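Local coordinates for protein FOKI restriction endonuclease (Planomicrobium okeanokoites, PDB 2FOK) that cleaves double-stranded DNA as a type IIS restriction endonuclease, joining a DNA-recognition region to a separate metal-dependent cleavage domain, at residues F17-S31 against F129-D143. Sequence-based numbering, arbitrary orientation.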
loop_
_atom_site.group_PDB
_atom_site.type_symbol
_atom_site.label_atom_id
_atom_site.label_comp_id
_atom_site.label_asym_id
_atom_site.label_seq_id
_atom_site.Cartn_x
_atom_site.Cartn_y
_atom_site.Cartn_z
ATOM N N PHE A 17 18.104 -8.713 11.389
ATOM C CA PHE A 17 18.147 -10.098 10.915
ATOM C C PHE A 17 18.597 -11.009 12.060
ATOM O O PHE A 17 18.286 -12.204 12.082
ATOM C CB PHE A 17 19.122 -10.237 9.733
ATOM C CG PHE A 17 18.449 -10.327 8.382
ATOM C CD1 PHE A 17 17.778 -11.483 7.995
ATOM C CD2 PHE A 17 18.483 -9.247 7.499
ATOM C CE1 PHE A 17 17.150 -11.567 6.758
ATOM C CE2 PHE A 17 17.857 -9.320 6.254
ATOM C CZ PHE A 17 17.188 -10.489 5.882
ATOM N N GLU A 18 19.328 -10.425 13.008
ATOM C CA GLU A 18 19.838 -11.154 14.165
ATOM C C GLU A 18 18.676 -11.446 15.103
ATOM O O GLU A 18 18.719 -12.386 15.901
ATOM C CB GLU A 18 20.920 -10.325 14.881
ATOM C CG GLU A 18 21.777 -11.104 15.882
ATOM C CD GLU A 18 23.078 -11.643 15.283
ATOM O OE1 GLU A 18 23.998 -10.830 15.015
ATOM O OE2 GLU A 18 23.183 -12.881 15.085
ATOM N N ASN A 19 17.632 -10.629 15.004
ATOM C CA ASN A 19 16.452 -10.830 15.825
ATOM C C ASN A 19 15.494 -11.798 15.110
ATOM O O ASN A 19 14.775 -12.554 15.758
ATOM C CB ASN A 19 15.775 -9.489 16.110
ATOM C CG ASN A 19 16.467 -8.708 17.227
ATOM O OD1 ASN A 19 16.397 -7.477 17.275
ATOM N ND2 ASN A 19 17.135 -9.422 18.126
ATOM N N LEU A 20 15.492 -11.779 13.775
ATOM C CA LEU A 20 14.653 -12.690 12.998
ATOM C C LEU A 20 15.069 -14.119 13.353
ATOM O O LEU A 20 14.234 -14.960 13.682
ATOM C CB LEU A 20 14.849 -12.461 11.494
ATOM C CG LEU A 20 14.396 -13.575 10.535
ATOM C CD1 LEU A 20 12.885 -13.670 10.547
ATOM C CD2 LEU A 20 14.891 -13.302 9.126
ATOM N N LYS A 21 16.374 -14.371 13.295
ATOM C CA LYS A 21 16.932 -15.679 13.597
ATOM C C LYS A 21 16.495 -16.180 14.970
ATOM O O LYS A 21 16.002 -17.301 15.096
ATOM C CB LYS A 21 18.461 -15.632 13.517
ATOM C CG LYS A 21 19.081 -16.919 12.935
ATOM C CD LYS A 21 20.589 -17.021 13.191
ATOM C CE LYS A 21 21.194 -18.208 12.464
ATOM N NZ LYS A 21 22.653 -18.026 12.231
ATOM N N ARG A 22 16.682 -15.354 15.994
ATOM C CA ARG A 22 16.301 -15.709 17.354
ATOM C C ARG A 22 14.840 -16.144 17.381
ATOM O O ARG A 22 14.485 -17.118 18.038
ATOM C CB ARG A 22 16.487 -14.506 18.280
ATOM C CG ARG A 22 17.923 -14.234 18.724
ATOM C CD ARG A 22 17.980 -13.042 19.695
ATOM N NE ARG A 22 17.179 -13.275 20.897
ATOM C CZ ARG A 22 17.677 -13.709 22.049
ATOM N NH1 ARG A 22 18.977 -13.953 22.161
ATOM N NH2 ARG A 22 16.875 -13.945 23.077
ATOM N N VAL A 23 13.993 -15.408 16.670
ATOM C CA VAL A 23 12.577 -15.728 16.607
ATOM C C VAL A 23 12.384 -17.132 16.047
ATOM O O VAL A 23 11.508 -17.869 16.494
ATOM C CB VAL A 23 11.807 -14.718 15.714
ATOM C CG1 VAL A 23 10.363 -15.200 15.498
ATOM C CG2 VAL A 23 11.816 -13.320 16.366
ATOM N N VAL A 24 13.215 -17.492 15.072
ATOM C CA VAL A 24 13.164 -18.800 14.435
ATOM C C VAL A 24 13.733 -19.910 15.323
ATOM O O VAL A 24 13.186 -21.002 15.396
ATOM C CB VAL A 24 13.962 -18.786 13.109
ATOM C CG1 VAL A 24 13.880 -20.149 12.429
ATOM C CG2 VAL A 24 13.432 -17.691 12.196
ATOM N N GLN A 25 14.841 -19.614 15.991
ATOM C CA GLN A 25 15.518 -20.566 16.866
ATOM C C GLN A 25 14.703 -20.943 18.089
ATOM O O GLN A 25 15.164 -21.701 18.942
ATOM C CB GLN A 25 16.857 -19.986 17.313
ATOM C CG GLN A 25 17.809 -19.804 16.164
ATOM C CD GLN A 25 19.047 -19.040 16.550
ATOM O OE1 GLN A 25 19.009 -18.208 17.448
ATOM N NE2 GLN A 25 20.158 -19.317 15.871
ATOM N N VAL A 26 13.487 -20.423 18.164
ATOM C CA VAL A 26 12.602 -20.674 19.294
ATOM C C VAL A 26 11.650 -21.824 18.970
ATOM O O VAL A 26 11.048 -22.425 19.861
ATOM C CB VAL A 26 11.834 -19.363 19.641
ATOM C CG1 VAL A 26 10.368 -19.637 19.921
ATOM C CG2 VAL A 26 12.513 -18.680 20.826
ATOM N N PHE A 27 11.525 -22.138 17.686
ATOM C CA PHE A 27 10.667 -23.245 17.267
ATOM C C PHE A 27 11.514 -24.517 17.134
ATOM O O PHE A 27 10.998 -25.587 16.822
ATOM C CB PHE A 27 10.007 -22.935 15.921
ATOM C CG PHE A 27 9.118 -21.731 15.936
ATOM C CD1 PHE A 27 9.662 -20.453 16.013
ATOM C CD2 PHE A 27 7.743 -21.865 15.781
ATOM C CE1 PHE A 27 8.861 -19.331 15.924
ATOM C CE2 PHE A 27 6.927 -20.749 15.693
ATOM C CZ PHE A 27 7.486 -19.478 15.761
ATOM N N ASP A 28 12.819 -24.373 17.360
ATOM C CA ASP A 28 13.784 -25.476 17.283
ATOM C C ASP A 28 14.142 -25.904 18.709
ATOM O O ASP A 28 14.822 -25.182 19.415
ATOM C CB ASP A 28 15.039 -25.005 16.536
ATOM C CG ASP A 28 16.173 -26.012 16.594
ATOM O OD1 ASP A 28 16.175 -26.865 17.500
ATOM O OD2 ASP A 28 17.071 -25.949 15.728
ATOM N N ARG A 29 13.690 -27.089 19.107
ATOM C CA ARG A 29 13.906 -27.621 20.453
ATOM C C ARG A 29 15.349 -27.795 20.906
ATOM O O ARG A 29 15.629 -27.774 22.107
ATOM C CB ARG A 29 13.171 -28.957 20.606
ATOM C CG ARG A 29 13.650 -30.052 19.657
ATOM C CD ARG A 29 13.094 -31.424 20.066
ATOM N NE ARG A 29 13.231 -32.430 19.011
ATOM C CZ ARG A 29 12.207 -32.998 18.378
ATOM N NH1 ARG A 29 10.958 -32.667 18.687
ATOM N NH2 ARG A 29 12.428 -33.904 17.433
ATOM N N ASN A 30 16.264 -27.955 19.957
ATOM C CA ASN A 30 17.669 -28.148 20.290
ATOM C C ASN A 30 18.556 -26.928 20.067
ATOM O O ASN A 30 19.739 -27.071 19.751
ATOM C CB ASN A 30 18.219 -29.333 19.500
ATOM C CG ASN A 30 17.533 -30.635 19.860
ATOM O OD1 ASN A 30 17.405 -30.973 21.041
ATOM N ND2 ASN A 30 17.083 -31.375 18.848
ATOM N N SER A 31 18.003 -25.728 20.218
ATOM C CA SER A 31 18.807 -24.524 20.044
ATOM C C SER A 31 19.015 -23.871 21.403
ATOM O O SER A 31 18.267 -24.143 22.344
ATOM C CB SER A 31 18.125 -23.538 19.088
ATOM O OG SER A 31 16.830 -23.202 19.541
ATOM N N PHE A 129 1.596 -22.279 14.406
ATOM C CA PHE A 129 2.783 -22.352 13.563
ATOM C C PHE A 129 3.757 -23.421 14.071
ATOM O O PHE A 129 3.746 -23.790 15.255
ATOM C CB PHE A 129 3.562 -21.021 13.552
ATOM C CG PHE A 129 2.747 -19.815 13.171
ATOM C CD1 PHE A 129 1.770 -19.319 14.022
ATOM C CD2 PHE A 129 3.012 -19.133 11.988
ATOM C CE1 PHE A 129 1.072 -18.167 13.714
ATOM C CE2 PHE A 129 2.319 -17.971 11.666
ATOM C CZ PHE A 129 1.345 -17.486 12.535
ATOM N N VAL A 130 4.603 -23.896 13.155
ATOM C CA VAL A 130 5.658 -24.853 13.461
ATOM C C VAL A 130 6.831 -24.466 12.557
ATOM O O VAL A 130 6.653 -23.788 11.555
ATOM C CB VAL A 130 5.259 -26.327 13.164
ATOM C CG1 VAL A 130 4.123 -26.763 14.082
ATOM C CG2 VAL A 130 4.878 -26.482 11.698
ATOM N N ILE A 131 8.030 -24.881 12.926
ATOM C CA ILE A 131 9.212 -24.580 12.141
ATOM C C ILE A 131 9.166 -25.467 10.895
ATOM O O ILE A 131 8.408 -26.440 10.857
ATOM C CB ILE A 131 10.484 -24.869 12.976
ATOM C CG1 ILE A 131 11.685 -24.137 12.390
ATOM C CG2 ILE A 131 10.737 -26.373 13.046
ATOM C CD1 ILE A 131 12.933 -24.172 13.290
ATOM N N THR A 132 9.946 -25.123 9.872
ATOM C CA THR A 132 9.977 -25.923 8.656
ATOM C C THR A 132 11.344 -26.539 8.450
ATOM O O THR A 132 12.220 -26.482 9.315
ATOM C CB THR A 132 9.663 -25.096 7.377
ATOM O OG1 THR A 132 10.682 -24.111 7.189
ATOM C CG2 THR A 132 8.300 -24.425 7.471
ATOM N N ASP A 133 11.508 -27.120 7.271
ATOM C CA ASP A 133 12.746 -27.759 6.852
ATOM C C ASP A 133 13.890 -26.734 6.792
ATOM O O ASP A 133 14.938 -26.911 7.420
ATOM C CB ASP A 133 12.527 -28.365 5.468
ATOM C CG ASP A 133 11.627 -27.492 4.598
ATOM O OD1 ASP A 133 12.110 -26.452 4.089
ATOM O OD2 ASP A 133 10.433 -27.836 4.436
ATOM N N VAL A 134 13.688 -25.663 6.028
ATOM C CA VAL A 134 14.712 -24.637 5.885
ATOM C C VAL A 134 14.888 -23.791 7.134
ATOM O O VAL A 134 15.926 -23.157 7.319
ATOM C CB VAL A 134 14.414 -23.734 4.688
ATOM C CG1 VAL A 134 14.723 -24.488 3.400
ATOM C CG2 VAL A 134 12.959 -23.299 4.710
ATOM N N GLY A 135 13.877 -23.793 7.997
ATOM C CA GLY A 135 13.960 -23.034 9.231
ATOM C C GLY A 135 14.962 -23.628 10.210
ATOM O O GLY A 135 15.726 -22.904 10.855
ATOM N N LEU A 136 14.964 -24.955 10.323
ATOM C CA LEU A 136 15.879 -25.638 11.228
ATOM C C LEU A 136 17.321 -25.440 10.758
ATOM O O LEU A 136 18.226 -25.218 11.568
ATOM C CB LEU A 136 15.528 -27.127 11.295
ATOM C CG LEU A 136 14.257 -27.416 12.103
ATOM C CD1 LEU A 136 13.539 -28.632 11.535
ATOM C CD2 LEU A 136 14.623 -27.641 13.552
ATOM N N ALA A 137 17.521 -25.495 9.444
ATOM C CA ALA A 137 18.843 -25.308 8.853
ATOM C C ALA A 137 19.286 -23.876 9.094
ATOM O O ALA A 137 20.473 -23.596 9.258
ATOM C CB ALA A 137 18.799 -25.598 7.351
ATOM N N TYR A 138 18.326 -22.960 9.083
ATOM C CA TYR A 138 18.628 -21.558 9.337
ATOM C C TYR A 138 19.025 -21.471 10.815
ATOM O O TYR A 138 19.980 -20.789 11.182
ATOM C CB TYR A 138 17.388 -20.699 9.062
ATOM C CG TYR A 138 17.573 -19.221 9.315
ATOM C CD1 TYR A 138 18.742 -18.565 8.931
ATOM C CD2 TYR A 138 16.581 -18.478 9.951
ATOM C CE1 TYR A 138 18.918 -17.201 9.175
ATOM C CE2 TYR A 138 16.745 -17.114 10.201
ATOM C CZ TYR A 138 17.917 -16.483 9.809
ATOM O OH TYR A 138 18.088 -15.136 10.060
ATOM N N SER A 139 18.289 -22.207 11.643
ATOM C CA SER A 139 18.494 -22.252 13.090
ATOM C C SER A 139 19.891 -22.698 13.517
ATOM O O SER A 139 20.525 -22.025 14.323
ATOM C CB SER A 139 17.444 -23.175 13.731
ATOM O OG SER A 139 17.458 -23.101 15.149
ATOM N N LYS A 140 20.365 -23.826 12.986
ATOM C CA LYS A 140 21.687 -24.358 13.342
ATOM C C LYS A 140 22.852 -23.698 12.605
ATOM O O LYS A 140 24.017 -23.840 13.004
ATOM C CB LYS A 140 21.730 -25.865 13.093
ATOM C CG LYS A 140 20.841 -26.335 11.957
ATOM C CD LYS A 140 20.314 -27.749 12.191
ATOM C CE LYS A 140 19.260 -27.790 13.295
ATOM N NZ LYS A 140 18.917 -26.430 13.782
ATOM N N SER A 141 22.537 -22.973 11.537
ATOM C CA SER A 141 23.541 -22.287 10.725
ATOM C C SER A 141 24.471 -21.393 11.547
ATOM O O SER A 141 24.036 -20.683 12.445
ATOM C CB SER A 141 22.851 -21.441 9.661
ATOM O OG SER A 141 22.189 -20.340 10.269
ATOM N N ALA A 142 25.760 -21.426 11.233
ATOM C CA ALA A 142 26.716 -20.596 11.954
ATOM C C ALA A 142 26.460 -19.142 11.578
ATOM O O ALA A 142 26.115 -18.840 10.432
ATOM C CB ALA A 142 28.138 -20.992 11.580
ATOM N N ASP A 143 26.613 -18.246 12.546
ATOM C CA ASP A 143 26.411 -16.821 12.307
ATOM C C ASP A 143 27.474 -16.279 11.354
ATOM O O ASP A 143 28.662 -16.510 11.560
ATOM C CB ASP A 143 26.519 -16.047 13.614
ATOM C CG ASP A 143 25.283 -16.152 14.466
ATOM O OD1 ASP A 143 24.366 -16.930 14.123
ATOM O OD2 ASP A 143 25.239 -15.446 15.496
HETATM O O HOH W 1 20.378 -13.971 10.049
HETATM O O HOH W 2 8.203 -26.017 15.908
#
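Tyr138 holds CG trans to its backbone N (chi1 179°), which carries the phenol ring from helix 133-140 to helix 17-24; there Lys21, straight beyond CG, runs its chain across the ring. The pair illustrates how a lysine can bury methylenes on an aromatic face while its ammonium reaches carboxylates beyond. Lys21 CG sits over one face, 3.7 Å from the ring centroid, in a CH-pi contact, while Val24 CG2 meets the ring edge 3.9 Å from Tyr138 CE2. Phe119 stacks on Tyr138, and a water hydrogen-bonded to Tyr138 OH also gives a weak bond to Phe17 O.

Past the ring, Lys21 NZ forms a salt bridge to Asp143 OD1 (2.8 Å), donates to Ser141 O, and has a further salt-bridge partner in Glu148 of helix 146-157. With an alanine here, the Tyr138 face would probably lose its aliphatic cover, and Asp143 and Glu148 their shared cation.

Gln25 NE2 donates to Ser139 O (3.1 Å) on an in-plane lone pair. Asp28 OD2 accepts twice, from Ser139 OG at 2.9 Å and from Lys140 NZ at 2.7 Å, the lysine arriving nearly along the C-O direction. Phe27 CB packs 3.6 Å from Ile131 CB, linking the type I turn Val24-Phe27 to strand 128-131.

Within the first helix-turn-helix-related recognition subdomain, apolar contacts thus join the two helices, while two salt bridges of reversed polarity, both near the C-terminal end of helix 133-140, add charge to that side. Glu18 OE2 lies 3.3 Å from Asp143 OD2, like charges without a bond, a closeness the Lys21 ammonium probably makes tolerable.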